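PDB 3G5S: methylenetetrahydrofolate--tRNA-(uracil-5-)-methyltransferase trmFO, which probably catalyses the folate- and FAD-dependent methylation of uridine 54 in tRNA to 5-methyluridine, taking the carbon from methylenetetrahydrofolate. Local coordinates for residues A[163-174]-A[293-301]; A[263-271]-A[381-389]. All blocks are in the same frame, centred on the assembly; numbering follows the deposited sequence.

Contact 1. Residues A[163-174]-A[293-301]. With EDO (1,2-ethanediol), chain H.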
loop_
_atom_site.group_PDB
_atom_site.type_symbol
_atom_site.label_atom_id
_atom_site.label_comp_id
_atom_site.label_asym_id
_atom_site.label_seq_id
_atom_site.Cartn_x
_atom_site.Cartn_y
_atom_site.Cartn_z
ATOM N N ILE A 163 9.871 5.265 -5.094
ATOM C CA ILE A 163 9.113 6.394 -5.614
ATOM C C ILE A 163 9.558 7.651 -4.878
ATOM O O ILE A 163 9.664 7.647 -3.649
ATOM C CB ILE A 163 7.603 6.193 -5.385
ATOM C CG1 ILE A 163 7.152 4.882 -6.036
ATOM C CG2 ILE A 163 6.816 7.377 -5.918
ATOM C CD1 ILE A 163 5.669 4.602 -5.873
ATOM N N VAL A 164 9.819 8.711 -5.636
ATOM C CA VAL A 164 10.245 9.984 -5.066
ATOM C C VAL A 164 9.191 11.056 -5.302
ATOM O O VAL A 164 8.362 10.961 -6.210
ATOM C CB VAL A 164 11.598 10.460 -5.640
ATOM C CG1 VAL A 164 12.677 9.420 -5.388
ATOM C CG2 VAL A 164 11.492 10.765 -7.121
ATOM N N LEU A 165 9.236 12.077 -4.461
ATOM C CA LEU A 165 8.375 13.235 -4.598
ATOM C C LEU A 165 8.897 14.124 -5.722
ATOM O O LEU A 165 10.059 14.520 -5.719
ATOM C CB LEU A 165 8.359 14.008 -3.280
ATOM C CG LEU A 165 7.282 15.075 -3.093
ATOM C CD1 LEU A 165 5.924 14.413 -2.953
ATOM C CD2 LEU A 165 7.586 15.927 -1.872
ATOM N N TYR A 166 8.033 14.453 -6.675
ATOM C CA TYR A 166 8.452 15.210 -7.848
ATOM C C TYR A 166 9.169 16.513 -7.499
ATOM O O TYR A 166 10.199 16.844 -8.095
ATOM C CB TYR A 166 7.250 15.505 -8.744
ATOM C CG TYR A 166 7.606 16.234 -10.017
ATOM C CD1 TYR A 166 8.096 15.546 -11.123
ATOM C CD2 TYR A 166 7.463 17.609 -10.113
ATOM C CE1 TYR A 166 8.429 16.211 -12.292
ATOM C CE2 TYR A 166 7.788 18.280 -11.278
ATOM C CZ TYR A 166 8.270 17.576 -12.363
ATOM O OH TYR A 166 8.598 18.237 -13.527
ATOM N N GLU A 167 8.629 17.249 -6.533
ATOM C CA GLU A 167 9.188 18.546 -6.177
ATOM C C GLU A 167 10.604 18.443 -5.613
ATOM O O GLU A 167 11.314 19.441 -5.532
ATOM C CB GLU A 167 8.269 19.271 -5.192
ATOM C CG GLU A 167 8.386 18.789 -3.758
ATOM C CD GLU A 167 7.654 19.686 -2.778
ATOM O OE1 GLU A 167 6.634 20.289 -3.171
ATOM O OE2 GLU A 167 8.096 19.789 -1.613
ATOM N N SER A 168 11.017 17.239 -5.227
ATOM C CA SER A 168 12.345 17.040 -4.653
ATOM C C SER A 168 13.401 16.729 -5.711
ATOM O O SER A 168 14.577 16.603 -5.388
ATOM C CB SER A 168 12.327 15.948 -3.579
ATOM O OG SER A 168 12.232 14.648 -4.142
ATOM N N ILE A 169 12.978 16.611 -6.968
ATOM C CA ILE A 169 13.897 16.370 -8.070
ATOM C C ILE A 169 14.512 17.677 -8.572
ATOM O O ILE A 169 13.815 18.679 -8.737
ATOM C CB ILE A 169 13.174 15.683 -9.246
ATOM C CG1 ILE A 169 12.522 14.374 -8.791
ATOM C CG2 ILE A 169 14.141 15.440 -10.399
ATOM C CD1 ILE A 169 11.589 13.762 -9.828
ATOM N N ASP A 170 15.821 17.659 -8.799
ATOM C CA ASP A 170 16.513 18.784 -9.413
ATOM C C ASP A 170 16.409 18.641 -10.923
ATOM O O ASP A 170 17.175 17.900 -11.544
ATOM C CB ASP A 170 17.972 18.816 -8.958
ATOM C CG ASP A 170 18.794 19.879 -9.662
ATOM O OD1 ASP A 170 18.236 20.685 -10.437
ATOM O OD2 ASP A 170 20.022 19.906 -9.431
ATOM N N LEU A 171 15.447 19.346 -11.507
ATOM C CA LEU A 171 15.133 19.185 -12.921
ATOM C C LEU A 171 16.243 19.673 -13.852
ATOM O O LEU A 171 16.246 19.350 -15.038
ATOM C CB LEU A 171 13.805 19.864 -13.259
ATOM C CG LEU A 171 12.585 19.304 -12.524
ATOM C CD1 LEU A 171 11.372 20.190 -12.751
ATOM C CD2 LEU A 171 12.295 17.869 -12.952
ATOM N N THR A 172 17.193 20.436 -13.323
ATOM C CA THR A 172 18.287 20.916 -14.163
ATOM C C THR A 172 19.240 19.783 -14.542
ATOM O O THR A 172 20.128 19.965 -15.374
ATOM C CB THR A 172 19.098 22.048 -13.493
ATOM O OG1 THR A 172 19.863 21.516 -12.403
ATOM C CG2 THR A 172 18.182 23.163 -12.990
ATOM N N LYS A 173 19.059 18.618 -13.929
ATOM C CA LYS A 173 19.923 17.476 -14.201
ATOM C C LYS A 173 19.169 16.344 -14.895
ATOM O O LYS A 173 19.662 15.215 -14.986
ATOM C CB LYS A 173 20.577 16.985 -12.909
ATOM C CG LYS A 173 21.560 17.992 -12.326
ATOM C CD LYS A 173 22.134 17.536 -10.996
ATOM C CE LYS A 173 23.043 18.601 -10.400
ATOM N NZ LYS A 173 24.191 18.926 -11.295
ATOM N N CYS A 174 17.978 16.653 -15.390
ATOM C CA CYS A 174 17.174 15.673 -16.112
ATOM C C CYS A 174 16.655 16.226 -17.426
ATOM O O CYS A 174 16.678 17.428 -17.659
ATOM C CB CYS A 174 15.954 15.251 -15.296
ATOM S SG CYS A 174 16.177 15.056 -13.539
ATOM N N ILE A 293 22.235 9.466 -7.761
ATOM C CA ILE A 293 21.769 9.637 -9.134
ATOM C C ILE A 293 21.609 11.123 -9.425
ATOM O O ILE A 293 20.950 11.824 -8.668
ATOM C CB ILE A 293 20.420 8.923 -9.341
ATOM C CG1 ILE A 293 20.577 7.419 -9.088
ATOM C CG2 ILE A 293 19.864 9.210 -10.733
ATOM C CD1 ILE A 293 19.252 6.683 -8.933
ATOM N N PRO A 294 22.224 11.615 -10.515
ATOM C CA PRO A 294 22.077 13.037 -10.842
ATOM C C PRO A 294 20.611 13.447 -10.922
ATOM O O PRO A 294 19.809 12.775 -11.575
ATOM C CB PRO A 294 22.741 13.151 -12.216
ATOM C CG PRO A 294 23.734 12.036 -12.245
ATOM C CD PRO A 294 23.091 10.912 -11.478
ATOM N N GLY A 295 20.274 14.543 -10.246
ATOM C CA GLY A 295 18.901 15.000 -10.152
ATOM C C GLY A 295 18.218 14.575 -8.863
ATOM O O GLY A 295 17.280 15.229 -8.408
ATOM N N LEU A 296 18.699 13.490 -8.265
ATOM C CA LEU A 296 18.055 12.914 -7.092
ATOM C C LEU A 296 18.867 13.101 -5.809
ATOM O O LEU A 296 18.586 12.459 -4.795
ATOM C CB LEU A 296 17.751 11.428 -7.331
ATOM C CG LEU A 296 16.912 11.127 -8.578
ATOM C CD1 LEU A 296 16.600 9.641 -8.665
ATOM C CD2 LEU A 296 15.619 11.936 -8.600
ATOM N N GLU A 297 19.857 13.991 -5.845
ATOM C CA GLU A 297 20.747 14.173 -4.704
ATOM C C GLU A 297 20.014 14.539 -3.416
ATOM O O GLU A 297 20.475 14.211 -2.321
ATOM C CB GLU A 297 21.818 15.220 -5.022
ATOM C CG GLU A 297 22.844 14.755 -6.046
ATOM C CD GLU A 297 22.483 15.107 -7.482
ATOM O OE1 GLU A 297 21.330 15.512 -7.750
ATOM O OE2 GLU A 297 23.367 14.980 -8.354
ATOM N N ASN A 298 18.886 15.229 -3.550
ATOM C CA ASN A 298 18.076 15.594 -2.394
ATOM C C ASN A 298 16.655 15.056 -2.505
ATOM O O ASN A 298 15.716 15.616 -1.947
ATOM C CB ASN A 298 18.078 17.107 -2.213
ATOM C CG ASN A 298 19.454 17.634 -1.883
ATOM O OD1 ASN A 298 19.940 17.460 -0.769
ATOM N ND2 ASN A 298 20.101 18.259 -2.860
ATOM N N ALA A 299 16.506 13.958 -3.228
ATOM C CA ALA A 299 15.193 13.370 -3.431
ATOM C C ALA A 299 14.575 12.909 -2.119
ATOM O O ALA A 299 15.270 12.390 -1.240
ATOM C CB ALA A 299 15.287 12.211 -4.401
ATOM N N GLU A 300 13.263 13.109 -2.004
ATOM C CA GLU A 300 12.480 12.606 -0.882
ATOM C C GLU A 300 11.796 11.326 -1.344
ATOM O O GLU A 300 10.948 11.345 -2.233
ATOM C CB GLU A 300 11.426 13.629 -0.442
ATOM C CG GLU A 300 10.534 13.135 0.694
ATOM C CD GLU A 300 9.481 14.149 1.136
ATOM O OE1 GLU A 300 9.701 15.369 0.977
ATOM O OE2 GLU A 300 8.429 13.720 1.659
ATOM N N ILE A 301 12.191 10.205 -0.760
ATOM C CA ILE A 301 11.613 8.922 -1.121
ATOM C C ILE A 301 10.351 8.721 -0.309
ATOM O O ILE A 301 10.405 8.692 0.920
ATOM C CB ILE A 301 12.597 7.769 -0.857
ATOM C CG1 ILE A 301 13.830 7.916 -1.752
ATOM C CG2 ILE A 301 11.920 6.425 -1.079
ATOM C CD1 ILE A 301 15.124 7.554 -1.069
HETATM C C1 EDO H . 6.852 17.447 2.669
HETATM O O1 EDO H . 7.693 17.337 1.514
HETATM C C2 EDO H . 5.952 16.221 2.762
HETATM O O2 EDO H . 6.750 15.072 3.073
HETATM O O HOH W 1 17.258 16.165 -5.803
HETATM O O HOH W 2 20.907 18.254 -7.385
HETATM O O HOH W 3 25.031 16.190 -10.179
#
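Val164 faces Ile301 as an antiparallel, non-hydrogen-bonded pair at the edge of the six-stranded sheet; on the face these two share, Val164 CG1 also packs on Ala299 CB at 3.9 Å. One residue on, Leu165 N donates to Glu300 O (2.9 Å), and the leucine side chain runs alongside that of Glu300, CD2 3.6 Å from OE1. Beyond the strand the chain turns, and Ser168 takes over. Its OG, tucked between its own backbone N and carbonyl carbon (chi1 75°), receives the N-H of Glu300 at 2.8 Å, almost straight at 170°, and passes its own proton back to Leu165 O. Ile169 lies side by side with Leu296, CG1 against CD2. Asp170 N then donates to Gly295 O at 2.9 Å, while a water bridges that same oxygen, Ser168 O and Asn298 N. Lys173 crosses Glu297 at about a right angle with its CD 3.6 Å from Gly295 N; Lys173 NZ stays 5.0 Å from Glu297 OE2, and a water donates to OE2 and takes only a weak bond from NZ. Gly295 sits where a side chain would run into Cys174 SG. The loop before strand 301-303 is thus fastened mainly by backbone groups and one serine hydroxyl; where the carboxylates of Asp170 and Glu297 come near each other, their shared water and the Gly295 N-H on Glu297 OE1 probably ease the repulsion.

Contact 2. Residues A[263-271]-A[381-389]. With GSH (glutathione), chain C; EDO (1,2-ethanediol), chain G.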
loop_
_atom_site.group_PDB
_atom_site.type_symbol
_atom_site.label_atom_id
_atom_site.label_comp_id
_atom_site.label_asym_id
_atom_site.label_seq_id
_atom_site.Cartn_x
_atom_site.Cartn_y
_atom_site.Cartn_z
ATOM N N ARG A 263 9.076 7.548 -13.959
ATOM C CA ARG A 263 7.757 7.640 -14.569
ATOM C C ARG A 263 6.723 8.100 -13.557
ATOM O O ARG A 263 6.830 7.824 -12.363
ATOM C CB ARG A 263 7.332 6.312 -15.191
ATOM C CG ARG A 263 6.842 5.287 -14.213
ATOM C CD ARG A 263 6.169 4.122 -14.929
ATOM N NE ARG A 263 5.240 3.485 -14.016
ATOM C CZ ARG A 263 4.435 2.470 -14.313
ATOM N NH1 ARG A 263 4.428 1.925 -15.526
ATOM N NH2 ARG A 263 3.632 2.006 -13.370
ATOM N N GLN A 264 5.711 8.798 -14.049
ATOM C CA GLN A 264 4.648 9.305 -13.204
ATOM C C GLN A 264 3.722 8.173 -12.746
ATOM O O GLN A 264 3.248 7.380 -13.567
ATOM C CB GLN A 264 3.864 10.370 -13.966
ATOM C CG GLN A 264 2.761 11.002 -13.158
ATOM C CD GLN A 264 2.053 12.120 -13.892
ATOM O OE1 GLN A 264 0.900 12.437 -13.589
ATOM N NE2 GLN A 264 2.727 12.721 -14.866
ATOM N N GLU A 265 3.455 8.105 -11.443
ATOM C CA GLU A 265 2.589 7.059 -10.901
ATOM C C GLU A 265 1.197 7.565 -10.534
ATOM O O GLU A 265 0.208 6.868 -10.746
ATOM C CB GLU A 265 3.217 6.410 -9.670
ATOM C CG GLU A 265 4.501 5.659 -9.949
ATOM C CD GLU A 265 4.348 4.520 -10.954
ATOM O OE1 GLU A 265 3.213 4.079 -11.237
ATOM O OE2 GLU A 265 5.389 4.058 -11.458
ATOM N N ASP A 266 1.123 8.758 -9.958
ATOM C CA ASP A 266 -0.150 9.307 -9.511
ATOM C C ASP A 266 -0.746 10.259 -10.539
ATOM O O ASP A 266 -0.042 10.827 -11.369
ATOM C CB ASP A 266 -0.004 10.013 -8.153
ATOM C CG ASP A 266 0.930 11.204 -8.205
ATOM O OD1 ASP A 266 1.890 11.172 -9.004
ATOM O OD2 ASP A 266 0.717 12.164 -7.428
ATOM N N LYS A 267 -2.057 10.433 -10.467
ATOM C CA LYS A 267 -2.754 11.359 -11.343
ATOM C C LYS A 267 -2.210 12.779 -11.182
ATOM O O LYS A 267 -2.029 13.497 -12.162
ATOM C CB LYS A 267 -4.249 11.321 -11.029
ATOM C CG LYS A 267 -5.138 11.949 -12.076
ATOM C CD LYS A 267 -6.600 11.731 -11.723
ATOM C CE LYS A 267 -7.501 11.997 -12.913
ATOM N NZ LYS A 267 -7.279 13.347 -13.470
ATOM N N ALA A 268 -1.935 13.173 -9.941
ATOM C CA ALA A 268 -1.470 14.529 -9.638
ATOM C C ALA A 268 -0.028 14.799 -10.065
ATOM O O ALA A 268 0.386 15.951 -10.165
ATOM C CB ALA A 268 -1.645 14.835 -8.152
ATOM N N GLY A 269 0.738 13.743 -10.301
ATOM C CA GLY A 269 2.119 13.908 -10.716
ATOM C C GLY A 269 3.090 14.259 -9.605
ATOM O O GLY A 269 4.195 14.718 -9.888
ATOM N N ARG A 270 2.697 14.041 -8.352
ATOM C CA ARG A 270 3.614 14.223 -7.223
ATOM C C ARG A 270 4.568 13.047 -7.021
ATOM O O ARG A 270 5.574 13.186 -6.334
ATOM C CB ARG A 270 2.835 14.427 -5.925
ATOM C CG ARG A 270 2.090 15.737 -5.848
ATOM C CD ARG A 270 1.411 15.908 -4.503
ATOM N NE ARG A 270 0.314 14.963 -4.306
ATOM C CZ ARG A 270 -0.960 15.223 -4.584
ATOM N NH1 ARG A 270 -1.310 16.396 -5.101
ATOM N NH2 ARG A 270 -1.884 14.298 -4.366
HETATM N N MSE A 271 4.240 11.891 -7.592
HETATM C CA MSE A 271 4.934 10.648 -7.257
HETATM C C MSE A 271 5.505 9.987 -8.501
HETATM O O MSE A 271 4.750 9.593 -9.397
HETATM C CB MSE A 271 3.969 9.692 -6.549
HETATM C CG MSE A 271 3.429 10.271 -5.265
HETATM SE SE MSE A 271 1.966 9.267 -4.514
HETATM C CE MSE A 271 2.944 7.727 -4.062
ATOM N N TYR A 381 -5.596 7.051 -4.671
ATOM C CA TYR A 381 -4.435 6.542 -5.401
ATOM C C TYR A 381 -4.727 5.149 -5.985
ATOM O O TYR A 381 -4.462 4.897 -7.163
ATOM C CB TYR A 381 -3.184 6.505 -4.506
ATOM C CG TYR A 381 -1.958 5.964 -5.207
ATOM C CD1 TYR A 381 -1.083 6.816 -5.863
ATOM C CD2 TYR A 381 -1.672 4.604 -5.212
ATOM C CE1 TYR A 381 0.042 6.338 -6.509
ATOM C CE2 TYR A 381 -0.551 4.107 -5.869
ATOM C CZ TYR A 381 0.309 4.987 -6.509
ATOM O OH TYR A 381 1.443 4.545 -7.165
ATOM N N LEU A 382 -5.284 4.252 -5.176
ATOM C CA LEU A 382 -5.627 2.912 -5.657
ATOM C C LEU A 382 -6.473 2.974 -6.922
ATOM O O LEU A 382 -6.282 2.187 -7.856
ATOM C CB LEU A 382 -6.366 2.105 -4.585
ATOM C CG LEU A 382 -5.601 1.745 -3.312
ATOM C CD1 LEU A 382 -6.507 0.959 -2.372
ATOM C CD2 LEU A 382 -4.308 0.977 -3.615
ATOM N N ALA A 383 -7.415 3.913 -6.948
ATOM C CA ALA A 383 -8.379 3.980 -8.035
ATOM C C ALA A 383 -7.825 4.663 -9.280
ATOM O O ALA A 383 -8.329 4.427 -10.375
ATOM C CB ALA A 383 -9.644 4.683 -7.573
ATOM N N THR A 384 -6.801 5.505 -9.116
ATOM C CA THR A 384 -6.371 6.387 -10.202
ATOM C C THR A 384 -4.895 6.287 -10.584
ATOM O O THR A 384 -4.448 6.986 -11.487
ATOM C CB THR A 384 -6.698 7.873 -9.886
ATOM O OG1 THR A 384 -5.948 8.306 -8.741
ATOM C CG2 THR A 384 -8.190 8.063 -9.621
ATOM N N ALA A 385 -4.141 5.428 -9.907
ATOM C CA ALA A 385 -2.722 5.301 -10.202
ATOM C C ALA A 385 -2.495 4.689 -11.580
ATOM O O ALA A 385 -3.403 4.132 -12.199
ATOM C CB ALA A 385 -2.024 4.479 -9.131
ATOM N N ASN A 386 -1.264 4.816 -12.064
ATOM C CA ASN A 386 -0.837 4.179 -13.303
ATOM C C ASN A 386 -1.115 2.672 -13.244
ATOM O O ASN A 386 -0.586 1.985 -12.377
ATOM C CB ASN A 386 0.661 4.445 -13.478
ATOM C CG ASN A 386 1.164 4.128 -14.870
ATOM O OD1 ASN A 386 0.635 3.254 -15.557
ATOM N ND2 ASN A 386 2.213 4.831 -15.286
ATOM N N PRO A 387 -1.948 2.146 -14.166
ATOM C CA PRO A 387 -2.325 0.730 -14.069
ATOM C C PRO A 387 -1.264 -0.231 -14.603
ATOM O O PRO A 387 -1.268 -1.425 -14.268
ATOM C CB PRO A 387 -3.580 0.647 -14.938
ATOM C CG PRO A 387 -3.408 1.741 -15.952
ATOM C CD PRO A 387 -2.664 2.850 -15.247
ATOM N N GLU A 388 -0.376 0.274 -15.447
ATOM C CA GLU A 388 0.612 -0.581 -16.088
ATOM C C GLU A 388 1.693 -0.948 -15.086
ATOM O O GLU A 388 2.444 -0.090 -14.635
ATOM C CB GLU A 388 1.215 0.133 -17.297
ATOM C CG GLU A 388 0.179 0.529 -18.334
ATOM C CD GLU A 388 -0.612 -0.657 -18.851
ATOM O OE1 GLU A 388 -1.835 -0.509 -19.060
ATOM O OE2 GLU A 388 -0.009 -1.736 -19.043
ATOM N N GLY A 389 1.768 -2.222 -14.727
ATOM C CA GLY A 389 2.710 -2.654 -13.709
ATOM C C GLY A 389 2.384 -2.125 -12.316
ATOM O O GLY A 389 3.277 -1.930 -11.498
HETATM N N1 GSH C . 4.098 -7.002 -9.603
HETATM C CA1 GSH C . 3.314 -6.855 -10.816
HETATM C C1 GSH C . 3.278 -8.123 -11.655
HETATM O O11 GSH C . 3.850 -9.284 -11.137
HETATM O O12 GSH C . 2.533 -8.189 -12.577
HETATM C CB1 GSH C . 3.669 -5.618 -11.636
HETATM C CG1 GSH C . 4.852 -5.719 -12.592
HETATM C CD1 GSH C . 6.256 -5.822 -12.001
HETATM O OE1 GSH C . 6.452 -6.035 -10.848
HETATM N N2 GSH C . 7.355 -5.625 -12.904
HETATM C CA2 GSH C . 8.699 -5.596 -12.419
HETATM C C2 GSH C . 9.280 -4.186 -12.404
HETATM O O2 GSH C . 9.761 -3.727 -13.386
HETATM C CB2 GSH C . 9.508 -6.553 -13.280
HETATM S SG2 GSH C . 11.198 -6.895 -12.745
HETATM N N3 GSH C . 9.641 -3.642 -11.109
HETATM C CA3 GSH C . 10.358 -2.386 -11.042
HETATM C C3 GSH C . 9.501 -1.161 -11.325
HETATM O O31 GSH C . 9.930 -0.198 -11.878
HETATM O O32 GSH C . 8.141 -1.331 -11.160
HETATM C C1 EDO G . -0.988 8.175 -13.745
HETATM O O1 EDO G . -2.008 7.922 -12.769
HETATM C C2 EDO G . -1.038 7.147 -14.872
HETATM O O2 EDO G . -2.399 6.838 -15.170
HETATM O O HOH W 4 1.007 2.743 -10.321
HETATM O O HOH W 5 -3.189 8.746 -8.431
#
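Arg263 turns CG between its backbone N and carbonyl carbon (chi1 78°) and then runs extended to NE, while Asn386 sets CG anti to its own N (chi1 -166°); together these torsions lay guanidinium and amide flat on each other, planes 8° apart. The setting is the beta hairpin of strands 258-264 and 271-274, whose connecting loop meets the chain leaving helix 374-384; Asn386 N donates to Glu265 O (2.8 Å). Asn386 ND2 sits over the centre of the guanidinium, 3.4 Å from Arg263 CZ, and donates within its amide plane to Gln264 O. Its OD1 takes Glu388 N in an Asx turn, so both ends of the amide are held. At the guanidinium edge, NH1 and NH2 both point at Glu388 O, Arg263 NH2 reaching it at 2.7 Å; side-on, NE forms a salt bridge to Glu265 OE2 at 2.6 Å and NH2 bonds the syn lone pair of Glu265 OE1. A lysine in its place, with one nitrogen and no flat group to stack on Asn386, would probably leave either Glu388 O or the Glu265 carboxylate without its mate. Deeper in, Tyr381 meets Asp266 CB at its ring edge, and the selenium of Met271 approaches obliquely in a Met-aromatic contact, SE 4.0 Å from Tyr381 CE1. Gly389 belongs to the glutathione pocket. Between the loops, one water donates to both Glu265 OE1 and Asn386 O.

How the contacts relate
Contacts 1 and 2 lie with centres about 17 Å apart and share the six-stranded antiparallel sheet. Contact 1 works at its edge, where strand 163-165 meets strand 301-303; contact 2 lies at the turn between strands 258-264 and 271-274, facing the end of helix 374-384. Strand 271-274 is the neighbour of 163-165, and there the two contacts touch: Tyr166 N is 2.8 Å from Arg270 O, a probable hydrogen bond, and Ile163 CG2 packs on Met271 CB. Along the chain the segments alternate, 163-174, 263-271, 293-301, 381-389. Strands 163-165, 258-264, 271-274 and 301-303 thus all belong to one sheet, while 381-389 packs on its hairpin from helix 374-384.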